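Local coordinates for protein phosphoribosylaminoimidazole carboxylase, ATPase subunit (Thermotoga maritima, PDB 3AX6) that probably catalyses the ATP-dependent carboxylation of 5-aminoimidazole ribonucleotide with bicarbonate to N5-carboxyaminoimidazole ribonucleotide in purine biosynthesis, at residues A179-R184 with V238-I243; F133-K138 with F150-E155; F51-I56 with H72-T77. All coordinates share one frame; numbering follows the deposited sequence.

Contact 1: A179-R184 with V238-I243; sequences AVMVAR and VGIFGI
With CG1 set between the backbone N and the carbonyl carbon (chi1 42°), Val182 directs that methyl at Ile243, whose CG1 stands beside its own N (chi1 -50°); the two CG1 atoms meet at 3.7 Å, the side chains crossing at a slant. Val180, turned much the same way, lies alongside Ile243 and lays CG1 on its CB. The Met181 side chain, a selenomethionine in the crystal, bends at chi2 and chi3, and the bend carries SE over Gly242, 3.8 Å from its CA; a CB on Gly242 would lie against the selenium. On this same face Ile240 runs its CG1 arm past Ala183 CB, and its CD1 reaches Met181 CB at 3.9 Å. These are neighbouring antiparallel strands, 174-184 and 239-248, both within the ATP-grasp domain, and their large antiparallel sheet runs on into the C-terminal strands. Helix 218-235 packs on the Val180, Val182 and Ile243 face, helix 277-285 on the Met181, Ala183 and Ile240 face. Three hydrogen-bonded pairs, Val180 with Ile243, Val182 with Phe241 and Arg184 with Gly239, tie the backbones with two bonds each. The shortest runs from Phe241 N to Val182 O at 2.7 Å, and the same oxygen lies in the plane of the Phe241 ring, at its edge, 3.6 Å from CD1. At the far end the extended Arg184 brings its guanidinium edge near Val238 CG2, while NH1 donates to the carbonyl of Gly237.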
loop_
_atom_site.group_PDB
_atom_site.type_symbol
_atom_site.label_atom_id
_atom_site.label_comp_id
_atom_site.label_asym_id
_atom_site.label_seq_id
_atom_site.Cartn_x
_atom_site.Cartn_y
_atom_site.Cartn_z
ATOM N N ALA A 179 11.102 -16.600 -11.971
ATOM C CA ALA A 179 9.832 -16.715 -11.270
ATOM C C ALA A 179 8.783 -15.811 -11.907
ATOM O O ALA A 179 9.094 -14.738 -12.428
ATOM C CB ALA A 179 10.004 -16.353 -9.798
ATOM N N VAL A 180 7.537 -16.256 -11.880
ATOM C CA VAL A 180 6.453 -15.458 -12.435
ATOM C C VAL A 180 5.158 -15.717 -11.677
ATOM O O VAL A 180 4.775 -16.867 -11.453
ATOM C CB VAL A 180 6.238 -15.762 -13.933
ATOM C CG1 VAL A 180 6.133 -17.240 -14.134
ATOM C CG2 VAL A 180 4.970 -15.066 -14.438
HETATM N N MSE A 181 4.506 -14.638 -11.259
HETATM C CA MSE A 181 3.240 -14.737 -10.554
HETATM C C MSE A 181 2.140 -14.780 -11.606
HETATM O O MSE A 181 2.181 -14.034 -12.583
HETATM C CB MSE A 181 3.002 -13.505 -9.667
HETATM C CG MSE A 181 4.106 -13.185 -8.664
HETATM SE SE MSE A 181 4.474 -14.619 -7.439
HETATM C CE MSE A 181 2.748 -14.771 -6.587
ATOM N N VAL A 182 1.161 -15.653 -11.414
ATOM C CA VAL A 182 0.033 -15.733 -12.330
ATOM C C VAL A 182 -1.247 -16.004 -11.518
ATOM O O VAL A 182 -1.318 -16.923 -10.697
ATOM C CB VAL A 182 0.280 -16.798 -13.441
ATOM C CG1 VAL A 182 0.910 -18.030 -12.861
ATOM C CG2 VAL A 182 -1.027 -17.146 -14.131
ATOM N N ALA A 183 -2.250 -15.160 -11.716
ATOM C CA ALA A 183 -3.498 -15.310 -10.987
ATOM C C ALA A 183 -4.595 -15.777 -11.923
ATOM O O ALA A 183 -4.579 -15.471 -13.121
ATOM C CB ALA A 183 -3.888 -13.989 -10.349
ATOM N N ARG A 184 -5.549 -16.516 -11.370
ATOM C CA ARG A 184 -6.659 -17.024 -12.156
ATOM C C ARG A 184 -7.944 -17.038 -11.333
ATOM O O ARG A 184 -7.927 -17.353 -10.138
ATOM C CB ARG A 184 -6.336 -18.438 -12.665
ATOM C CG ARG A 184 -7.431 -19.080 -13.508
ATOM C CD ARG A 184 -6.971 -20.430 -14.068
ATOM N NE ARG A 184 -7.995 -21.117 -14.862
ATOM C CZ ARG A 184 -9.100 -21.669 -14.359
ATOM N NH1 ARG A 184 -9.344 -21.623 -13.052
ATOM N NH2 ARG A 184 -9.955 -22.284 -15.162
ATOM N N VAL A 238 -7.360 -21.229 -8.753
ATOM C CA VAL A 238 -8.121 -20.057 -8.348
ATOM C C VAL A 238 -7.286 -19.361 -7.278
ATOM O O VAL A 238 -7.112 -19.879 -6.172
ATOM C CB VAL A 238 -9.497 -20.445 -7.761
ATOM C CG1 VAL A 238 -10.239 -19.194 -7.301
ATOM C CG2 VAL A 238 -10.315 -21.197 -8.804
ATOM N N GLY A 239 -6.763 -18.190 -7.625
ATOM C CA GLY A 239 -5.920 -17.428 -6.719
ATOM C C GLY A 239 -4.669 -17.056 -7.494
ATOM O O GLY A 239 -4.633 -17.214 -8.719
ATOM N N ILE A 240 -3.645 -16.552 -6.814
ATOM C CA ILE A 240 -2.414 -16.201 -7.511
ATOM C C ILE A 240 -1.358 -17.245 -7.166
ATOM O O ILE A 240 -1.283 -17.718 -6.030
ATOM C CB ILE A 240 -1.936 -14.771 -7.143
ATOM C CG1 ILE A 240 -0.891 -14.303 -8.161
ATOM C CG2 ILE A 240 -1.370 -14.735 -5.737
ATOM C CD1 ILE A 240 -0.482 -12.852 -7.976
ATOM N N PHE A 241 -0.550 -17.612 -8.156
ATOM C CA PHE A 241 0.473 -18.637 -7.964
ATOM C C PHE A 241 1.882 -18.186 -8.309
ATOM O O PHE A 241 2.087 -17.379 -9.222
ATOM C CB PHE A 241 0.138 -19.877 -8.805
ATOM C CG PHE A 241 -1.190 -20.488 -8.484
ATOM C CD1 PHE A 241 -2.372 -19.814 -8.776
ATOM C CD2 PHE A 241 -1.265 -21.721 -7.850
ATOM C CE1 PHE A 241 -3.609 -20.355 -8.435
ATOM C CE2 PHE A 241 -2.502 -22.269 -7.508
ATOM C CZ PHE A 241 -3.670 -21.585 -7.800
ATOM N N GLY A 242 2.844 -18.725 -7.563
ATOM C CA GLY A 242 4.245 -18.432 -7.793
ATOM C C GLY A 242 4.820 -19.615 -8.555
ATOM O O GLY A 242 4.878 -20.724 -8.026
ATOM N N ILE A 243 5.214 -19.390 -9.806
ATOM C CA ILE A 243 5.773 -20.450 -10.640
ATOM C C ILE A 243 7.280 -20.244 -10.803
ATOM O O ILE A 243 7.721 -19.294 -11.450
ATOM C CB ILE A 243 5.125 -20.463 -12.047
ATOM C CG1 ILE A 243 3.595 -20.433 -11.942
ATOM C CG2 ILE A 243 5.592 -21.699 -12.809
ATOM C CD1 ILE A 243 2.991 -21.577 -11.156
#

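Contact 2: F133-K138 with F150-E155. With ADP (adenosine-5'-diphosphate), chain E.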
loop_
_atom_site.group_PDB
_atom_site.type_symbol
_atom_site.label_atom_id
_atom_site.label_comp_id
_atom_site.label_asym_id
_atom_site.label_seq_id
_atom_site.Cartn_x
_atom_site.Cartn_y
_atom_site.Cartn_z
ATOM N N PHE A 133 25.693 -40.587 -12.571
ATOM C CA PHE A 133 26.180 -39.480 -11.764
ATOM C C PHE A 133 26.565 -38.272 -12.625
ATOM O O PHE A 133 27.147 -38.419 -13.704
ATOM C CB PHE A 133 27.388 -39.927 -10.933
ATOM C CG PHE A 133 27.109 -41.096 -10.026
ATOM C CD1 PHE A 133 27.547 -42.375 -10.360
ATOM C CD2 PHE A 133 26.415 -40.917 -8.827
ATOM C CE1 PHE A 133 27.302 -43.458 -9.514
ATOM C CE2 PHE A 133 26.164 -41.994 -7.976
ATOM C CZ PHE A 133 26.609 -43.264 -8.319
ATOM N N PRO A 134 26.247 -37.055 -12.153
ATOM C CA PRO A 134 25.562 -36.806 -10.885
ATOM C C PRO A 134 24.059 -36.814 -11.090
ATOM O O PRO A 134 23.579 -36.672 -12.217
ATOM C CB PRO A 134 26.063 -35.426 -10.506
ATOM C CG PRO A 134 26.083 -34.742 -11.843
ATOM C CD PRO A 134 26.736 -35.791 -12.732
ATOM N N VAL A 135 23.320 -36.987 -10.001
ATOM C CA VAL A 135 21.863 -36.982 -10.061
ATOM C C VAL A 135 21.331 -36.246 -8.830
ATOM O O VAL A 135 21.961 -36.243 -7.773
ATOM C CB VAL A 135 21.287 -38.416 -10.121
ATOM C CG1 VAL A 135 21.490 -39.127 -8.801
ATOM C CG2 VAL A 135 19.821 -38.361 -10.487
ATOM N N VAL A 136 20.177 -35.606 -8.976
ATOM C CA VAL A 136 19.592 -34.851 -7.876
ATOM C C VAL A 136 18.477 -35.603 -7.165
ATOM O O VAL A 136 17.541 -36.094 -7.797
ATOM C CB VAL A 136 19.035 -33.507 -8.374
ATOM C CG1 VAL A 136 18.615 -32.647 -7.194
ATOM C CG2 VAL A 136 20.075 -32.798 -9.206
ATOM N N GLN A 137 18.592 -35.696 -5.844
ATOM C CA GLN A 137 17.588 -36.362 -5.024
ATOM C C GLN A 137 16.791 -35.306 -4.250
ATOM O O GLN A 137 17.356 -34.353 -3.709
ATOM C CB GLN A 137 18.246 -37.339 -4.037
ATOM C CG GLN A 137 17.238 -37.995 -3.091
ATOM C CD GLN A 137 17.882 -38.797 -1.972
ATOM O OE1 GLN A 137 18.784 -38.318 -1.287
ATOM N NE2 GLN A 137 17.402 -40.020 -1.773
ATOM N N LYS A 138 15.476 -35.481 -4.207
ATOM C CA LYS A 138 14.607 -34.541 -3.518
ATOM C C LYS A 138 13.586 -35.252 -2.653
ATOM O O LYS A 138 13.031 -36.274 -3.049
ATOM C CB LYS A 138 13.866 -33.667 -4.533
ATOM C CG LYS A 138 14.772 -32.784 -5.367
ATOM C CD LYS A 138 13.967 -31.901 -6.304
ATOM C CE LYS A 138 14.829 -30.786 -6.854
ATOM N NZ LYS A 138 14.068 -29.887 -7.750
ATOM N N PHE A 150 19.534 -32.989 -2.411
ATOM C CA PHE A 150 20.866 -33.559 -2.324
ATOM C C PHE A 150 21.368 -33.987 -3.700
ATOM O O PHE A 150 20.674 -34.667 -4.449
ATOM C CB PHE A 150 20.855 -34.765 -1.373
ATOM C CG PHE A 150 22.219 -35.351 -1.108
ATOM C CD1 PHE A 150 22.419 -36.729 -1.162
ATOM C CD2 PHE A 150 23.299 -34.532 -0.793
ATOM C CE1 PHE A 150 23.672 -37.282 -0.906
ATOM C CE2 PHE A 150 24.558 -35.078 -0.535
ATOM C CZ PHE A 150 24.741 -36.458 -0.593
ATOM N N ILE A 151 22.580 -33.574 -4.032
ATOM C CA ILE A 151 23.165 -33.935 -5.311
ATOM C C ILE A 151 24.092 -35.136 -5.118
ATOM O O ILE A 151 25.152 -35.023 -4.502
ATOM C CB ILE A 151 23.953 -32.754 -5.898
ATOM C CG1 ILE A 151 23.026 -31.542 -6.038
ATOM C CG2 ILE A 151 24.519 -33.137 -7.251
ATOM C CD1 ILE A 151 23.725 -30.264 -6.455
ATOM N N ILE A 152 23.670 -36.290 -5.628
ATOM C CA ILE A 152 24.464 -37.509 -5.521
ATOM C C ILE A 152 25.540 -37.506 -6.615
ATOM O O ILE A 152 25.286 -37.890 -7.760
ATOM C CB ILE A 152 23.566 -38.763 -5.660
ATOM C CG1 ILE A 152 22.472 -38.725 -4.592
ATOM C CG2 ILE A 152 24.396 -40.036 -5.493
ATOM C CD1 ILE A 152 21.502 -39.882 -4.646
ATOM N N LYS A 153 26.738 -37.064 -6.250
ATOM C CA LYS A 153 27.854 -36.982 -7.185
ATOM C C LYS A 153 28.532 -38.322 -7.479
ATOM O O LYS A 153 29.119 -38.499 -8.544
ATOM C CB LYS A 153 28.884 -35.979 -6.662
ATOM C CG LYS A 153 28.295 -34.590 -6.378
ATOM C CD LYS A 153 29.326 -33.637 -5.788
ATOM C CE LYS A 153 29.873 -34.150 -4.458
ATOM N NZ LYS A 153 28.816 -34.294 -3.418
ATOM N N ASN A 154 28.442 -39.262 -6.541
ATOM C CA ASN A 154 29.044 -40.587 -6.705
ATOM C C ASN A 154 28.503 -41.575 -5.671
ATOM O O ASN A 154 27.593 -41.248 -4.910
ATOM C CB ASN A 154 30.565 -40.489 -6.574
ATOM C CG ASN A 154 30.998 -39.682 -5.364
ATOM O OD1 ASN A 154 30.631 -39.991 -4.230
ATOM N ND2 ASN A 154 31.785 -38.642 -5.602
ATOM N N GLU A 155 29.061 -42.782 -5.648
ATOM C CA GLU A 155 28.641 -43.813 -4.699
ATOM C C GLU A 155 28.706 -43.341 -3.248
ATOM O O GLU A 155 27.757 -43.516 -2.485
ATOM C CB GLU A 155 29.516 -45.060 -4.835
ATOM C CG GLU A 155 29.134 -46.005 -5.953
ATOM C CD GLU A 155 30.013 -47.244 -5.971
ATOM O OE1 GLU A 155 29.632 -48.233 -6.634
ATOM O OE2 GLU A 155 31.087 -47.226 -5.327
HETATM P PB ADP E . 13.746 -25.982 -2.183
HETATM O O1B ADP E . 13.177 -24.800 -2.890
HETATM O O2B ADP E . 15.010 -25.501 -1.289
HETATM O O3B ADP E . 12.553 -26.650 -1.202
HETATM P PA ADP E . 14.628 -26.653 -4.738
HETATM O O1A ADP E . 13.916 -27.521 -5.707
HETATM O O2A ADP E . 14.214 -25.111 -5.024
HETATM O O3A ADP E . 14.241 -27.162 -3.218
HETATM O "O5'" ADP E . 16.229 -26.883 -4.930
HETATM C "C5'" ADP E . 16.923 -25.706 -4.486
HETATM C "C4'" ADP E . 18.070 -25.365 -5.444
HETATM O "O4'" ADP E . 18.747 -26.579 -5.905
HETATM C "C3'" ADP E . 17.558 -24.642 -6.702
HETATM O "O3'" ADP E . 17.447 -23.224 -6.507
HETATM C "C2'" ADP E . 18.586 -25.038 -7.759
HETATM O "O2'" ADP E . 19.680 -24.120 -7.788
HETATM C "C1'" ADP E . 19.011 -26.458 -7.337
HETATM N N9 ADP E . 18.303 -27.495 -8.118
HETATM C C8 ADP E . 17.020 -27.949 -7.932
HETATM N N7 ADP E . 16.728 -28.861 -8.810
HETATM C C5 ADP E . 17.791 -29.061 -9.617
HETATM C C6 ADP E . 18.068 -29.903 -10.729
HETATM N N6 ADP E . 17.111 -30.771 -11.201
HETATM N N1 ADP E . 19.284 -29.837 -11.314
HETATM C C2 ADP E . 20.228 -29.000 -10.873
HETATM N N3 ADP E . 20.009 -28.191 -9.833
HETATM C C4 ADP E . 18.822 -28.188 -9.185
#
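Phe133 lies against the chain from Ile152 to Glu155, just beyond the end of the hairpin formed by strands 135-139 and 149-152. Its CB starts 3.3 Å from Lys153 O. From there the ring, with CG anti to the carbonyl carbon (chi1 -58°), brings one face against Asn154. CG stays near Lys153 O, and CD2 has Ile152 O beside it at 3.4 Å, in the ring plane at its edge. CE2 touches Ile152 CG2 at 3.6 Å and the Asn154 backbone, and CZ ends near Glu155 N. Over that face sits Asn154 CA, a CH-pi contact offset toward the rim. The cis peptide between Phe133 and Pro134 leads into the paired strands. There Val135 and Ile152 lie side by side, and Gln137 N donates to Phe150 O at 2.7 Å in a nearly straight bond (173° at the hydrogen). Gln137 slants past Phe150, OE1 at the edge of its ring, amide and ring planes 41° apart; OE1 accepts from Ile162 N and NE2 bonds Thr166 OG1, fixing the amide. The next residue, Lys138, does not touch 150-155; its backbone pairs with Tyr167 on strand 166-170. Its extended chain carries NZ to the nucleotide, where it donates to ADP N7 at 3.0 Å and to ADP O1A, and also forms a salt bridge with Glu169. Val136 puts CG2 3.7 Å from ADP N1. The hairpin thus contributes an apolar methyl against the adenine and, as in other ATP-grasp enzymes, a lysine between base and alpha-phosphate; its positive charge probably offsets phosphate and Glu169 charge together.

Contact 3: F51-I56 with H72-T77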
loop_
_atom_site.group_PDB
_atom_site.type_symbol
_atom_site.label_atom_id
_atom_site.label_comp_id
_atom_site.label_asym_id
_atom_site.label_seq_id
_atom_site.Cartn_x
_atom_site.Cartn_y
_atom_site.Cartn_z
ATOM N N PHE A 51 -3.696 -27.443 12.417
ATOM C CA PHE A 51 -4.134 -28.829 12.335
ATOM C C PHE A 51 -5.251 -29.083 13.329
ATOM O O PHE A 51 -5.559 -30.227 13.654
ATOM C CB PHE A 51 -2.953 -29.776 12.555
ATOM C CG PHE A 51 -2.092 -29.931 11.338
ATOM C CD1 PHE A 51 -2.470 -30.787 10.312
ATOM C CD2 PHE A 51 -0.955 -29.147 11.169
ATOM C CE1 PHE A 51 -1.736 -30.858 9.128
ATOM C CE2 PHE A 51 -0.210 -29.206 9.989
ATOM C CZ PHE A 51 -0.603 -30.063 8.965
ATOM N N ASP A 52 -5.855 -27.995 13.804
ATOM C CA ASP A 52 -6.968 -28.081 14.736
ATOM C C ASP A 52 -8.243 -28.203 13.908
ATOM O O ASP A 52 -8.973 -27.234 13.703
ATOM C CB ASP A 52 -7.047 -26.839 15.620
ATOM C CG ASP A 52 -8.154 -26.932 16.653
ATOM O OD1 ASP A 52 -9.257 -27.402 16.308
ATOM O OD2 ASP A 52 -7.928 -26.529 17.811
ATOM N N SER A 53 -8.480 -29.417 13.429
ATOM C CA SER A 53 -9.634 -29.751 12.614
ATOM C C SER A 53 -10.884 -28.909 12.894
ATOM O O SER A 53 -11.297 -28.089 12.076
ATOM C CB SER A 53 -9.950 -31.235 12.802
ATOM O OG SER A 53 -11.095 -31.619 12.070
ATOM N N GLU A 54 -11.478 -29.109 14.060
ATOM C CA GLU A 54 -12.691 -28.390 14.415
ATOM C C GLU A 54 -12.583 -26.865 14.395
ATOM O O GLU A 54 -13.590 -26.178 14.237
ATOM C CB GLU A 54 -13.181 -28.868 15.782
ATOM C CG GLU A 54 -13.344 -30.377 15.844
ATOM C CD GLU A 54 -13.875 -30.865 17.177
ATOM O OE1 GLU A 54 -13.297 -30.495 18.227
ATOM O OE2 GLU A 54 -14.867 -31.629 17.170
ATOM N N ARG A 55 -11.379 -26.326 14.538
ATOM C CA ARG A 55 -11.232 -24.872 14.536
ATOM C C ARG A 55 -11.185 -24.276 13.126
ATOM O O ARG A 55 -11.776 -23.227 12.878
ATOM C CB ARG A 55 -9.983 -24.458 15.317
ATOM C CG ARG A 55 -10.220 -23.333 16.320
ATOM C CD ARG A 55 -10.950 -23.825 17.562
ATOM N NE ARG A 55 -12.306 -24.271 17.264
ATOM C CZ ARG A 55 -13.048 -25.004 18.089
ATOM N NH1 ARG A 55 -12.564 -25.379 19.266
ATOM N NH2 ARG A 55 -14.275 -25.369 17.737
ATOM N N ILE A 56 -10.487 -24.934 12.201
ATOM C CA ILE A 56 -10.411 -24.422 10.835
ATOM C C ILE A 56 -11.801 -24.605 10.228
ATOM O O ILE A 56 -12.193 -23.904 9.293
ATOM C CB ILE A 56 -9.337 -25.176 9.974
ATOM C CG1 ILE A 56 -9.874 -26.515 9.486
ATOM C CG2 ILE A 56 -8.070 -25.410 10.783
ATOM C CD1 ILE A 56 -10.638 -26.413 8.189
ATOM N N HIS A 72 1.636 -25.860 5.121
ATOM C CA HIS A 72 1.554 -26.804 6.228
ATOM C C HIS A 72 0.269 -26.595 7.003
ATOM O O HIS A 72 0.278 -26.025 8.095
ATOM C CB HIS A 72 2.746 -26.628 7.172
ATOM C CG HIS A 72 4.073 -26.705 6.487
ATOM N ND1 HIS A 72 4.458 -25.815 5.506
ATOM C CD2 HIS A 72 5.105 -27.571 6.635
ATOM C CE1 HIS A 72 5.668 -26.130 5.079
ATOM N NE2 HIS A 72 6.083 -27.191 5.748
ATOM N N ILE A 73 -0.840 -27.056 6.438
ATOM C CA ILE A 73 -2.135 -26.914 7.093
ATOM C C ILE A 73 -2.924 -28.200 6.930
ATOM O O ILE A 73 -2.583 -29.047 6.106
ATOM C CB ILE A 73 -2.946 -25.749 6.489
ATOM C CG1 ILE A 73 -3.242 -26.020 5.011
ATOM C CG2 ILE A 73 -2.178 -24.466 6.634
ATOM C CD1 ILE A 73 -3.951 -24.873 4.315
ATOM N N ASP A 74 -3.975 -28.346 7.723
ATOM C CA ASP A 74 -4.812 -29.533 7.653
ATOM C C ASP A 74 -5.517 -29.538 6.301
ATOM O O ASP A 74 -6.670 -29.119 6.183
ATOM C CB ASP A 74 -5.841 -29.506 8.779
ATOM C CG ASP A 74 -6.606 -30.795 8.892
ATOM O OD1 ASP A 74 -6.446 -31.667 8.011
ATOM O OD2 ASP A 74 -7.376 -30.932 9.861
ATOM N N VAL A 75 -4.817 -30.013 5.279
ATOM C CA VAL A 75 -5.373 -30.046 3.939
ATOM C C VAL A 75 -6.547 -31.014 3.802
ATOM O O VAL A 75 -7.493 -30.747 3.062
ATOM C CB VAL A 75 -4.273 -30.396 2.895
ATOM C CG1 VAL A 75 -3.581 -31.692 3.275
ATOM C CG2 VAL A 75 -4.884 -30.514 1.501
ATOM N N GLN A 76 -6.497 -32.130 4.524
ATOM C CA GLN A 76 -7.562 -33.126 4.439
ATOM C C GLN A 76 -8.907 -32.633 4.968
ATOM O O GLN A 76 -9.951 -32.939 4.387
ATOM C CB GLN A 76 -7.150 -34.417 5.155
ATOM C CG GLN A 76 -6.012 -35.183 4.465
ATOM C CD GLN A 76 -6.337 -35.597 3.030
ATOM O OE1 GLN A 76 -7.308 -36.316 2.775
ATOM N NE2 GLN A 76 -5.515 -35.147 2.088
ATOM N N THR A 77 -8.901 -31.873 6.059
ATOM C CA THR A 77 -10.162 -31.364 6.582
ATOM C C THR A 77 -10.706 -30.338 5.590
ATOM O O THR A 77 -11.918 -30.219 5.407
ATOM C CB THR A 77 -9.998 -30.703 7.977
ATOM O OG1 THR A 77 -11.276 -30.258 8.447
ATOM C CG2 THR A 77 -9.088 -29.505 7.900
HETATM O O HOH W 1 -5.775 -32.670 11.978
#
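Two helix N-termini of the preATP-grasp domain meet here, each headed by an aspartate N-cap: Asp52 before helix 53-61 and Asp74 before helix 75-83. The Phe51 ring lies along the loop that leads into the second helix. Over one face is Asp74 N, 3.6 Å above the ring plane and offset toward the rim, while CZ touches Ile73 C and CE2 approaches His72 O at 3.7 Å. Asp74 holds its carboxylate anti to the backbone N (chi1 -172°), and OD1 takes Thr77 N at 3.1 Å from above the carboxylate plane. OD2 turns to 51-56 and meets a water that donates to it and, at 3.0 Å, to Phe51 O. Deeper in, the Ile56 and Thr77 side chains meet tip to tip, though the placing of Thr77 CG2 is doubtful. With an alanine here in place of Asp74 the carboxylate is gone, which is likely to leave Thr77 N without its capping bond and the water without one of its two acceptors. One carboxylate thus serves both segments: OD1 caps its own helix, where the dipole probably stabilises its negative charge, and OD2 is bridged by the water to Phe51 O in 51-56.

Overall arrangement
Along the chain the contacts follow one another in the order 3, 2, 1, and none touches another. Contact 3 belongs to the preATP-grasp domain; contacts 1 and 2 fall in the ATP-grasp domain, in two different antiparallel sheets, with centres 31 Å apart and nearest atoms about 12 Å apart. ADP is a common reference point: only contact 2 touches it, contact 1 comes within about 11 Å of it at the Ala179 side chain, and the His72 side chain of contact 3 is about 9 Å away. Strand 174-184 of contact 1 also carries Glu177, which hydrogen-bonds the nucleotide, and the side chain of Ile243 is about 8 Å from that of Glu257, a predicted ATP-binding residue.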